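PDB 3VGL: glucokinase from Streptomyces griseus, which probably catalyses the ATP-dependent phosphorylation of D-glucose to D-glucose 6-phosphate. Local coordinates for residues Y178-A188 with S232-A240; E103-Y114 with G135-R146. All blocks are in the same frame, centred on the assembly; numbering follows the deposited sequence.

Contact 1 (Y178-A188 with S232-A240); sequences YASGRALVRYA and SFRELARWA. With ANP (phosphoaminophosphonic acid-adenylate ester), chain E.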
loop_
_atom_site.group_PDB
_atom_site.type_symbol
_atom_site.label_atom_id
_atom_site.label_comp_id
_atom_site.label_asym_id
_atom_site.label_seq_id
_atom_site.Cartn_x
_atom_site.Cartn_y
_atom_site.Cartn_z
ATOM N N TYR A 178 6.143 -11.864 0.725
ATOM C CA TYR A 178 6.589 -11.119 1.923
ATOM C C TYR A 178 6.950 -12.033 3.076
ATOM O O TYR A 178 7.748 -11.656 3.937
ATOM C CB TYR A 178 5.510 -10.114 2.365
ATOM C CG TYR A 178 5.195 -9.132 1.257
ATOM C CD1 TYR A 178 5.975 -7.996 1.078
ATOM C CD2 TYR A 178 4.195 -9.417 0.321
ATOM C CE1 TYR A 178 5.722 -7.102 0.028
ATOM C CE2 TYR A 178 3.928 -8.531 -0.729
ATOM C CZ TYR A 178 4.709 -7.396 -0.863
ATOM O OH TYR A 178 4.510 -6.486 -1.899
ATOM N N ALA A 179 6.364 -13.224 3.093
ATOM C CA ALA A 179 6.672 -14.189 4.160
ATOM C C ALA A 179 6.879 -15.565 3.531
ATOM O O ALA A 179 5.913 -16.221 3.085
ATOM C CB ALA A 179 5.534 -14.238 5.181
ATOM N N SER A 180 8.135 -15.979 3.486
ATOM C CA SER A 180 8.528 -17.281 2.959
ATOM C C SER A 180 10.024 -17.366 3.199
ATOM O O SER A 180 10.657 -16.367 3.613
ATOM C CB SER A 180 8.221 -17.387 1.456
ATOM O OG SER A 180 9.176 -16.645 0.694
ATOM N N GLY A 181 10.591 -18.550 2.967
ATOM C CA GLY A 181 12.072 -18.694 3.000
ATOM C C GLY A 181 12.721 -17.841 1.914
ATOM O O GLY A 181 13.767 -17.229 2.134
ATOM N N ARG A 182 12.089 -17.776 0.743
ATOM C CA ARG A 182 12.625 -16.942 -0.334
ATOM C C ARG A 182 12.636 -15.473 0.039
ATOM O O ARG A 182 13.594 -14.782 -0.300
ATOM C CB ARG A 182 11.904 -17.154 -1.674
ATOM C CG ARG A 182 12.313 -18.390 -2.376
ATOM C CD ARG A 182 11.799 -18.392 -3.806
ATOM N NE ARG A 182 12.355 -19.554 -4.496
ATOM C CZ ARG A 182 11.921 -19.998 -5.667
ATOM N NH1 ARG A 182 12.483 -21.064 -6.218
ATOM N NH2 ARG A 182 10.920 -19.377 -6.276
ATOM N N ALA A 183 11.575 -15.003 0.723
ATOM C CA ALA A 183 11.515 -13.621 1.189
ATOM C C ALA A 183 12.604 -13.370 2.228
ATOM O O ALA A 183 13.277 -12.343 2.170
ATOM C CB ALA A 183 10.132 -13.268 1.766
ATOM N N LEU A 184 12.787 -14.309 3.157
ATOM C CA LEU A 184 13.899 -14.194 4.113
ATOM C C LEU A 184 15.246 -13.969 3.411
ATOM O O LEU A 184 16.008 -13.068 3.797
ATOM C CB LEU A 184 13.958 -15.437 5.009
ATOM C CG LEU A 184 15.086 -15.424 6.063
ATOM C CD1 LEU A 184 14.785 -14.375 7.149
ATOM C CD2 LEU A 184 15.158 -16.816 6.638
ATOM N N VAL A 185 15.538 -14.802 2.408
ATOM C CA VAL A 185 16.775 -14.672 1.645
ATOM C C VAL A 185 16.843 -13.309 0.973
ATOM O O VAL A 185 17.891 -12.650 0.991
ATOM C CB VAL A 185 16.916 -15.821 0.643
ATOM C CG1 VAL A 185 18.094 -15.584 -0.302
ATOM C CG2 VAL A 185 17.077 -17.122 1.404
ATOM N N ARG A 186 15.726 -12.866 0.402
ATOM C CA ARG A 186 15.668 -11.550 -0.200
ATOM C C ARG A 186 15.998 -10.437 0.784
ATOM O O ARG A 186 16.782 -9.524 0.463
ATOM C CB ARG A 186 14.342 -11.298 -0.915
ATOM C CG ARG A 186 14.549 -10.370 -2.097
ATOM C CD ARG A 186 13.260 -10.034 -2.783
ATOM N NE ARG A 186 12.724 -8.878 -2.106
ATOM C CZ ARG A 186 11.686 -8.902 -1.307
ATOM N NH1 ARG A 186 11.003 -10.037 -1.122
ATOM N NH2 ARG A 186 11.306 -7.770 -0.733
ATOM N N TYR A 187 15.442 -10.527 1.995
ATOM C CA TYR A 187 15.649 -9.509 3.013
ATOM C C TYR A 187 17.104 -9.451 3.407
ATOM O O TYR A 187 17.664 -8.366 3.583
ATOM C CB TYR A 187 14.803 -9.778 4.259
ATOM C CG TYR A 187 13.311 -9.694 3.978
ATOM C CD1 TYR A 187 12.800 -8.770 3.053
ATOM C CD2 TYR A 187 12.424 -10.535 4.638
ATOM C CE1 TYR A 187 11.437 -8.689 2.805
ATOM C CE2 TYR A 187 11.051 -10.468 4.387
ATOM C CZ TYR A 187 10.569 -9.539 3.482
ATOM O OH TYR A 187 9.227 -9.495 3.238
ATOM N N ALA A 188 17.718 -10.620 3.550
ATOM C CA ALA A 188 19.127 -10.665 3.955
ATOM C C ALA A 188 20.054 -10.159 2.871
ATOM O O ALA A 188 21.041 -9.485 3.176
ATOM C CB ALA A 188 19.505 -12.049 4.371
ATOM N N SER A 232 16.786 -9.434 9.245
ATOM C CA SER A 232 16.048 -10.148 8.191
ATOM C C SER A 232 14.927 -10.999 8.798
ATOM O O SER A 232 13.806 -11.070 8.248
ATOM C CB SER A 232 16.983 -11.023 7.358
ATOM O OG SER A 232 18.042 -10.256 6.819
ATOM N N PHE A 233 15.226 -11.675 9.905
ATOM C CA PHE A 233 14.204 -12.398 10.636
ATOM C C PHE A 233 13.131 -11.463 11.167
ATOM O O PHE A 233 11.945 -11.829 11.149
ATOM C CB PHE A 233 14.810 -13.262 11.753
ATOM C CG PHE A 233 15.252 -14.609 11.277
ATOM C CD1 PHE A 233 16.601 -14.875 11.099
ATOM C CD2 PHE A 233 14.329 -15.604 10.953
ATOM C CE1 PHE A 233 17.036 -16.122 10.641
ATOM C CE2 PHE A 233 14.755 -16.861 10.494
ATOM C CZ PHE A 233 16.119 -17.117 10.328
ATOM N N ARG A 234 13.528 -10.265 11.613
ATOM C CA ARG A 234 12.556 -9.238 12.060
ATOM C C ARG A 234 11.586 -8.866 10.940
ATOM O O ARG A 234 10.371 -8.770 11.167
ATOM C CB ARG A 234 13.261 -7.984 12.618
ATOM C CG ARG A 234 12.282 -6.894 13.057
ATOM C CD ARG A 234 12.967 -5.723 13.753
ATOM N NE ARG A 234 12.146 -5.246 14.874
ATOM C CZ ARG A 234 12.223 -5.705 16.127
ATOM N NH1 ARG A 234 11.423 -5.214 17.063
ATOM N NH2 ARG A 234 13.094 -6.655 16.451
ATOM N N GLU A 235 12.125 -8.677 9.732
ATOM C CA GLU A 235 11.283 -8.300 8.594
ATOM C C GLU A 235 10.364 -9.460 8.205
ATOM O O GLU A 235 9.175 -9.245 7.929
ATOM C CB GLU A 235 12.145 -7.829 7.394
ATOM C CG GLU A 235 11.361 -7.359 6.172
ATOM C CD GLU A 235 10.661 -6.034 6.344
ATOM O OE1 GLU A 235 10.947 -5.311 7.320
ATOM O OE2 GLU A 235 9.802 -5.707 5.491
ATOM N N LEU A 236 10.905 -10.682 8.189
ATOM C CA LEU A 236 10.064 -11.870 7.915
ATOM C C LEU A 236 8.912 -11.955 8.914
ATOM O O LEU A 236 7.762 -12.170 8.538
ATOM C CB LEU A 236 10.892 -13.160 7.952
ATOM C CG LEU A 236 10.113 -14.474 7.956
ATOM C CD1 LEU A 236 9.344 -14.671 6.642
ATOM C CD2 LEU A 236 11.081 -15.639 8.195
ATOM N N ALA A 237 9.232 -11.730 10.189
ATOM C CA ALA A 237 8.239 -11.788 11.266
ATOM C C ALA A 237 7.187 -10.694 11.192
ATOM O O ALA A 237 6.042 -10.942 11.534
ATOM C CB ALA A 237 8.944 -11.758 12.626
ATOM N N ARG A 238 7.558 -9.505 10.725
ATOM C CA ARG A 238 6.612 -8.412 10.494
ATOM C C ARG A 238 5.468 -8.901 9.622
ATOM O O ARG A 238 4.282 -8.743 9.947
ATOM C CB ARG A 238 7.355 -7.236 9.819
ATOM C CG ARG A 238 6.475 -6.128 9.198
ATOM C CD ARG A 238 7.356 -5.215 8.294
ATOM N NE ARG A 238 6.594 -4.194 7.576
ATOM C CZ ARG A 238 7.062 -3.436 6.580
ATOM N NH1 ARG A 238 8.317 -3.553 6.152
ATOM N NH2 ARG A 238 6.265 -2.540 6.008
ATOM N N TRP A 239 5.835 -9.523 8.513
ATOM C CA TRP A 239 4.818 -9.963 7.564
ATOM C C TRP A 239 4.168 -11.274 7.987
ATOM O O TRP A 239 2.945 -11.465 7.766
ATOM C CB TRP A 239 5.434 -10.105 6.181
ATOM C CG TRP A 239 5.877 -8.799 5.637
ATOM C CD1 TRP A 239 7.168 -8.323 5.586
ATOM C CD2 TRP A 239 5.055 -7.804 5.030
ATOM N NE1 TRP A 239 7.179 -7.071 5.002
ATOM C CE2 TRP A 239 5.897 -6.732 4.659
ATOM C CE3 TRP A 239 3.683 -7.710 4.784
ATOM C CZ2 TRP A 239 5.399 -5.571 4.018
ATOM C CZ3 TRP A 239 3.180 -6.535 4.152
ATOM C CH2 TRP A 239 4.052 -5.502 3.781
ATOM N N ALA A 240 4.955 -12.204 8.548
ATOM C CA ALA A 240 4.360 -13.476 8.940
ATOM C C ALA A 240 3.366 -13.258 10.096
ATOM O O ALA A 240 2.252 -13.788 10.078
ATOM C CB ALA A 240 5.457 -14.492 9.349
HETATM P PB ANP E . 10.525 -26.539 -0.233
HETATM O O1B ANP E . 9.776 -25.213 -0.403
HETATM O O2B ANP E . 11.158 -27.095 -1.475
HETATM N N3B ANP E . 9.448 -27.721 0.386
HETATM P PA ANP E . 11.866 -25.548 2.168
HETATM O O1A ANP E . 13.184 -25.987 2.813
HETATM O O2A ANP E . 10.581 -25.673 2.926
HETATM O O3A ANP E . 11.776 -26.306 0.744
HETATM O "O5'" ANP E . 11.982 -24.015 1.693
HETATM C "C5'" ANP E . 13.088 -23.545 0.916
HETATM C "C4'" ANP E . 13.289 -22.068 1.175
HETATM O "O4'" ANP E . 13.388 -21.824 2.586
HETATM C "C3'" ANP E . 14.587 -21.603 0.564
HETATM O "O3'" ANP E . 14.446 -20.206 0.289
HETATM C "C2'" ANP E . 15.549 -21.808 1.705
HETATM O "O2'" ANP E . 16.688 -20.971 1.600
HETATM C "C1'" ANP E . 14.725 -21.476 2.941
HETATM N N9 ANP E . 15.079 -22.348 4.075
HETATM C C8 ANP E . 14.905 -23.678 4.182
HETATM N N7 ANP E . 15.354 -24.128 5.397
HETATM C C5 ANP E . 15.789 -23.042 6.060
HETATM C C6 ANP E . 16.411 -22.758 7.385
HETATM N N6 ANP E . 16.637 -23.756 8.279
HETATM N N1 ANP E . 16.701 -21.471 7.671
HETATM C C2 ANP E . 16.498 -20.439 6.816
HETATM N N3 ANP E . 15.951 -20.632 5.593
HETATM C C4 ANP E . 15.605 -21.873 5.197
#

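Contact 2 (E103-Y114 with G135-R146); sequences ENDANAAAWGEY and GGGIIIGNKLRR. With NA (sodium ion), chain C; BGC (beta-D-glucopyranose), chain D.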
loop_
_atom_site.group_PDB
_atom_site.type_symbol
_atom_site.label_atom_id
_atom_site.label_comp_id
_atom_site.label_asym_id
_atom_site.label_seq_id
_atom_site.Cartn_x
_atom_site.Cartn_y
_atom_site.Cartn_z
ATOM N N GLU A 103 -2.103 -34.895 -2.091
ATOM C CA GLU A 103 -2.674 -33.833 -1.256
ATOM C C GLU A 103 -1.805 -32.595 -1.449
ATOM O O GLU A 103 -0.643 -32.690 -1.806
ATOM C CB GLU A 103 -2.662 -34.247 0.230
ATOM C CG GLU A 103 -3.523 -35.476 0.551
ATOM C CD GLU A 103 -4.970 -35.166 0.925
ATOM O OE1 GLU A 103 -5.425 -34.007 0.786
ATOM O OE2 GLU A 103 -5.663 -36.115 1.361
ATOM N N ASN A 104 -2.347 -31.415 -1.186
ATOM C CA ASN A 104 -1.482 -30.239 -1.118
ATOM C C ASN A 104 -0.476 -30.407 0.023
ATOM O O ASN A 104 -0.809 -30.945 1.087
ATOM C CB ASN A 104 -2.345 -28.985 -0.950
ATOM C CG ASN A 104 -1.531 -27.780 -0.548
ATOM O OD1 ASN A 104 -1.403 -27.491 0.650
ATOM N ND2 ASN A 104 -0.965 -27.078 -1.526
ATOM N N ASP A 105 0.749 -29.935 -0.198
ATOM C CA ASP A 105 1.835 -30.130 0.773
ATOM C C ASP A 105 1.575 -29.537 2.136
ATOM O O ASP A 105 1.947 -30.129 3.136
ATOM C CB ASP A 105 3.188 -29.626 0.225
ATOM C CG ASP A 105 3.213 -28.127 -0.057
ATOM O OD1 ASP A 105 2.167 -27.555 -0.383
ATOM O OD2 ASP A 105 4.300 -27.520 0.021
ATOM N N ALA A 106 0.993 -28.344 2.180
ATOM C CA ALA A 106 0.768 -27.722 3.460
ATOM C C ALA A 106 -0.504 -28.264 4.131
ATOM O O ALA A 106 -0.598 -28.295 5.347
ATOM C CB ALA A 106 0.740 -26.203 3.296
ATOM N N ASN A 107 -1.463 -28.730 3.326
ATOM C CA ASN A 107 -2.591 -29.493 3.868
ATOM C C ASN A 107 -2.035 -30.720 4.590
ATOM O O ASN A 107 -2.397 -31.009 5.721
ATOM C CB ASN A 107 -3.541 -29.948 2.760
ATOM C CG ASN A 107 -4.396 -28.828 2.205
ATOM O OD1 ASN A 107 -4.264 -27.640 2.583
ATOM N ND2 ASN A 107 -5.275 -29.190 1.291
ATOM N N ALA A 108 -1.074 -31.380 3.947
ATOM C CA ALA A 108 -0.464 -32.589 4.522
ATOM C C ALA A 108 0.324 -32.248 5.799
ATOM O O ALA A 108 0.216 -32.953 6.817
ATOM C CB ALA A 108 0.406 -33.282 3.487
ATOM N N ALA A 109 1.067 -31.140 5.781
ATOM C CA ALA A 109 1.790 -30.695 6.982
ATOM C C ALA A 109 0.827 -30.435 8.154
ATOM O O ALA A 109 1.114 -30.826 9.289
ATOM C CB ALA A 109 2.625 -29.436 6.677
ATOM N N ALA A 110 -0.294 -29.755 7.880
ATOM C CA ALA A 110 -1.310 -29.503 8.905
ATOM C C ALA A 110 -1.793 -30.817 9.523
ATOM O O ALA A 110 -1.865 -30.964 10.760
ATOM C CB ALA A 110 -2.485 -28.732 8.316
ATOM N N TRP A 111 -2.121 -31.764 8.650
ATOM C CA TRP A 111 -2.568 -33.076 9.096
ATOM C C TRP A 111 -1.485 -33.781 9.941
ATOM O O TRP A 111 -1.791 -34.338 11.016
ATOM C CB TRP A 111 -3.016 -33.919 7.894
ATOM C CG TRP A 111 -3.577 -35.239 8.319
ATOM C CD1 TRP A 111 -2.978 -36.462 8.203
ATOM C CD2 TRP A 111 -4.838 -35.462 8.967
ATOM N NE1 TRP A 111 -3.798 -37.441 8.741
ATOM C CE2 TRP A 111 -4.943 -36.855 9.211
ATOM C CE3 TRP A 111 -5.890 -34.620 9.369
ATOM C CZ2 TRP A 111 -6.068 -37.426 9.833
ATOM C CZ3 TRP A 111 -7.003 -35.185 9.988
ATOM C CH2 TRP A 111 -7.081 -36.582 10.205
ATOM N N GLY A 112 -0.231 -33.758 9.480
ATOM C CA GLY A 112 0.879 -34.390 10.233
ATOM C C GLY A 112 1.010 -33.797 11.624
ATOM O O GLY A 112 1.173 -34.513 12.602
ATOM N N GLU A 113 0.928 -32.472 11.720
ATOM C CA GLU A 113 1.041 -31.801 13.020
ATOM C C GLU A 113 -0.172 -32.043 13.902
ATOM O O GLU A 113 -0.052 -32.151 15.131
ATOM C CB GLU A 113 1.287 -30.303 12.826
ATOM C CG GLU A 113 2.708 -30.010 12.309
ATOM C CD GLU A 113 3.780 -30.382 13.333
ATOM O OE1 GLU A 113 3.604 -30.071 14.537
ATOM O OE2 GLU A 113 4.818 -30.945 12.930
ATOM N N TYR A 114 -1.343 -32.136 13.280
ATOM C CA TYR A 114 -2.577 -32.401 14.022
ATOM C C TYR A 114 -2.524 -33.805 14.655
ATOM O O TYR A 114 -2.848 -34.000 15.838
ATOM C CB TYR A 114 -3.791 -32.245 13.105
ATOM C CG TYR A 114 -5.053 -32.741 13.751
ATOM C CD1 TYR A 114 -5.625 -32.058 14.826
ATOM C CD2 TYR A 114 -5.648 -33.916 13.318
ATOM C CE1 TYR A 114 -6.777 -32.537 15.443
ATOM C CE2 TYR A 114 -6.789 -34.403 13.925
ATOM C CZ TYR A 114 -7.349 -33.708 14.980
ATOM O OH TYR A 114 -8.482 -34.208 15.573
ATOM N N GLY A 135 2.529 -21.907 2.299
ATOM C CA GLY A 135 1.373 -22.795 2.189
ATOM C C GLY A 135 0.507 -22.717 3.436
ATOM O O GLY A 135 0.932 -22.257 4.491
ATOM N N GLY A 136 -0.749 -23.115 3.293
ATOM C CA GLY A 136 -1.655 -23.180 4.435
ATOM C C GLY A 136 -2.311 -24.546 4.588
ATOM O O GLY A 136 -2.373 -25.335 3.646
ATOM N N GLY A 137 -2.835 -24.803 5.778
ATOM C CA GLY A 137 -3.611 -26.013 6.030
ATOM C C GLY A 137 -4.615 -25.716 7.123
ATOM O O GLY A 137 -4.310 -25.011 8.087
ATOM N N ILE A 138 -5.816 -26.251 6.967
ATOM C CA ILE A 138 -6.945 -25.934 7.848
ATOM C C ILE A 138 -7.454 -27.210 8.511
ATOM O O ILE A 138 -7.865 -28.154 7.836
ATOM C CB ILE A 138 -8.113 -25.332 7.038
ATOM C CG1 ILE A 138 -7.722 -24.015 6.380
ATOM C CG2 ILE A 138 -9.359 -25.093 7.940
ATOM C CD1 ILE A 138 -8.641 -23.657 5.261
ATOM N N ILE A 139 -7.423 -27.232 9.837
ATOM C CA ILE A 139 -8.132 -28.263 10.611
ATOM C C ILE A 139 -9.266 -27.538 11.347
ATOM O O ILE A 139 -9.016 -26.645 12.169
ATOM C CB ILE A 139 -7.235 -28.949 11.647
ATOM C CG1 ILE A 139 -5.983 -29.575 11.017
ATOM C CG2 ILE A 139 -8.058 -29.988 12.453
ATOM C CD1 ILE A 139 -6.232 -30.692 10.035
ATOM N N ILE A 140 -10.500 -27.902 11.014
ATOM C CA ILE A 140 -11.679 -27.371 11.695
ATOM C C ILE A 140 -12.541 -28.545 12.112
ATOM O O ILE A 140 -12.827 -29.432 11.298
ATOM C CB ILE A 140 -12.472 -26.387 10.808
ATOM C CG1 ILE A 140 -11.709 -25.058 10.678
ATOM C CG2 ILE A 140 -13.868 -26.131 11.395
ATOM C CD1 ILE A 140 -12.286 -24.106 9.655
ATOM N N GLY A 141 -12.950 -28.551 13.377
ATOM C CA GLY A 141 -13.733 -29.676 13.912
ATOM C C GLY A 141 -13.041 -31.008 13.691
ATOM O O GLY A 141 -13.676 -31.992 13.257
ATOM N N ASN A 142 -11.737 -31.043 13.979
ATOM C CA ASN A 142 -10.920 -32.265 13.933
ATOM C C ASN A 142 -10.759 -32.896 12.540
ATOM O O ASN A 142 -10.398 -34.082 12.417
ATOM C CB ASN A 142 -11.445 -33.293 14.964
ATOM C CG ASN A 142 -11.571 -32.700 16.338
ATOM O OD1 ASN A 142 -12.647 -32.273 16.739
ATOM N ND2 ASN A 142 -10.462 -32.624 17.055
ATOM N N LYS A 143 -10.996 -32.099 11.497
ATOM C CA LYS A 143 -10.957 -32.580 10.118
ATOM C C LYS A 143 -10.200 -31.612 9.228
ATOM O O LYS A 143 -10.366 -30.401 9.347
ATOM C CB LYS A 143 -12.363 -32.707 9.553
ATOM C CG LYS A 143 -13.205 -33.834 10.162
ATOM C CD LYS A 143 -14.126 -34.419 9.115
ATOM C CE LYS A 143 -15.487 -33.781 9.128
ATOM N NZ LYS A 143 -16.521 -34.751 8.658
ATOM N N LEU A 144 -9.398 -32.161 8.320
ATOM C CA LEU A 144 -8.753 -31.354 7.278
ATOM C C LEU A 144 -9.807 -30.803 6.318
ATOM O O LEU A 144 -10.694 -31.539 5.859
ATOM C CB LEU A 144 -7.723 -32.225 6.540
ATOM C CG LEU A 144 -6.843 -31.556 5.484
ATOM C CD1 LEU A 144 -5.949 -30.455 6.076
ATOM C CD2 LEU A 144 -6.000 -32.631 4.771
ATOM N N ARG A 145 -9.732 -29.496 6.032
ATOM C CA ARG A 145 -10.705 -28.862 5.156
ATOM C C ARG A 145 -10.067 -28.373 3.862
ATOM O O ARG A 145 -9.271 -27.432 3.860
ATOM C CB ARG A 145 -11.396 -27.688 5.855
ATOM C CG ARG A 145 -11.987 -28.018 7.221
ATOM C CD ARG A 145 -13.135 -29.019 7.123
ATOM N NE ARG A 145 -13.615 -29.362 8.456
ATOM C CZ ARG A 145 -14.757 -30.003 8.698
ATOM N NH1 ARG A 145 -15.563 -30.346 7.705
ATOM N NH2 ARG A 145 -15.103 -30.279 9.948
ATOM N N ARG A 146 -10.459 -29.004 2.764
ATOM C CA ARG A 146 -9.890 -28.724 1.450
ATOM C C ARG A 146 -10.780 -27.817 0.596
ATOM O O ARG A 146 -10.367 -27.369 -0.472
ATOM C CB ARG A 146 -9.590 -30.050 0.711
ATOM C CG ARG A 146 -8.653 -30.989 1.469
ATOM C CD ARG A 146 -8.676 -32.336 0.787
ATOM N NE ARG A 146 -8.025 -33.403 1.547
ATOM C CZ ARG A 146 -8.602 -34.117 2.511
ATOM N NH1 ARG A 146 -9.860 -33.869 2.888
ATOM N NH2 ARG A 146 -7.912 -35.086 3.098
HETATM NA NA NA C . -2.866 -25.856 1.501
HETATM C C2 BGC D . 1.555 -22.901 -3.431
HETATM C C3 BGC D . 0.907 -23.792 -2.374
HETATM C C4 BGC D . 1.959 -24.514 -1.529
HETATM C C5 BGC D . 2.934 -23.473 -1.007
HETATM C C6 BGC D . 4.055 -24.100 -0.172
HETATM C C1 BGC D . 2.532 -21.958 -2.738
HETATM O O1 BGC D . 3.231 -21.182 -3.671
HETATM O O2 BGC D . 0.509 -22.105 -4.022
HETATM O O3 BGC D . 0.068 -24.731 -2.971
HETATM O O4 BGC D . 1.324 -25.140 -0.429
HETATM O O5 BGC D . 3.522 -22.737 -2.069
HETATM O O6 BGC D . 4.794 -25.038 -0.936
HETATM O O HOH W 1 -6.512 -27.222 4.374
HETATM O O HOH W 2 -9.591 -36.651 14.569
HETATM O O HOH W 3 -1.208 -24.324 0.621
HETATM O O HOH W 4 -3.975 -25.699 -0.680
#

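Contact 1 (Y178-A188 with S232-A240)
Tyr187 OH, 3.3 Å from Trp239 CD1, donates to Tyr178 O at 2.7 Å, in the carbonyl plane and on a lone pair. Because CG lies anti to the carbonyl carbon (chi1 -64°), the Tyr187 ring enters as a knob among Ser232, Glu235, Leu236 and Trp239. Glu235 CG sits over the centre of one ring face, 3.4 Å from the centroid, in a CH-pi contact; Ala183 O lies over the opposite face. Glu235 OE2 accepts from Trp239 NE1 at 3.0 Å, a bond that limits the turning of the indole, and also forms a salt bridge with Arg238 NH1. One indole face carries Tyr178 CB, the other Arg238 NE. The Tyr178 hydroxyl is hydrogen-bonded to Leu165 N of its own chain and to Asp163 O of a second subunit. Leu184 CD1 covers the face of Phe233, 4.0 Å from its centroid, while Leu184 CD2 comes within 3.9 Å of ANP C2. The axes of 181-188 and 232-240 approach to 8.7 Å, their N-to-C directions 137° apart. With Ser180 as N-cap and Gly181 at the ribose, the start of helix 181-188 lines the nucleotide pocket of this actin-like ROK kinase, and helix 232-240 packs behind it through Phe233 and Leu236.

Contact 2 (E103-Y114 with G135-R146)
Asn107 OD1 and Gly136 O come close because both bind one sodium ion, the former at 2.5 Å and the latter at 2.3 Å. Asn104 OD1 is the third protein ligand, 2.4 Å from the sodium, and two waters join them. Asn104 OD1 also caps the helix, accepting from Asn107 N, while Asn104 ND2 turns to Gly66 O and to the glucose. One of the sodium-bound waters also meets glucose O4, which in turn donates to Asp105 OD1.

The charged pair lies at the other side of Asn107. Arg146 grips Glu103 side-on: NE to OE1 is 2.8 Å and nearly straight (175°), on the syn lone pair, and NH2 to OE2 is 3.0 Å, with the carboxylate and guanidinium planes 29° apart. Were Arg146 an alanine, the buried Glu103 carboxylate would probably be left without this two-pronged charged mate. Nearer the hairpin turn, Asn142 ND2 donates to Tyr114 OH at 2.9 Å and also to Asp123 OD2.

In fold terms, the strand-to-helix junction of the glucose site is laid against the beta hairpin that turns, as a type I' turn, from Ile140 to Lys143. Glycines make the close approach possible: Ala106 CB stands 3.3 Å from Gly136 O, and a CB on Gly135 or Gly137 would collide with Ala106 or Ala110.

Apolar packing fills the outer half. Tyr114, its CG anti to the backbone N (chi1 170°), lays one ring face over Ile139 CG2, 4.2 Å from the ring centroid. Ile139 CD1 meets the edge of Trp111 at CE3, and Leu144 CB approaches that same carbon.

Read from the N terminus, the chain meets contact 2 first: residues 103-114 and 135-146 close a short loop holding strand 125-130, and join the end of the first five-strand sheet to the hairpin of the second. Only afterwards does contact 1 open, closing the largely helical excursion between 178-188 and 232-240. The two loops are thus in series, neither nested nor crossed. Between them run the zinc ligands His157, Cys167, Cys169 and Cys174. The contacts lie on opposite sides of the chain's centre, their centres 23 Å apart, one beside glucose and the other beside the nucleotide. Helix 227-251 bridges them, since its Phe251 touches Ile138 and Ile140 of contact 2.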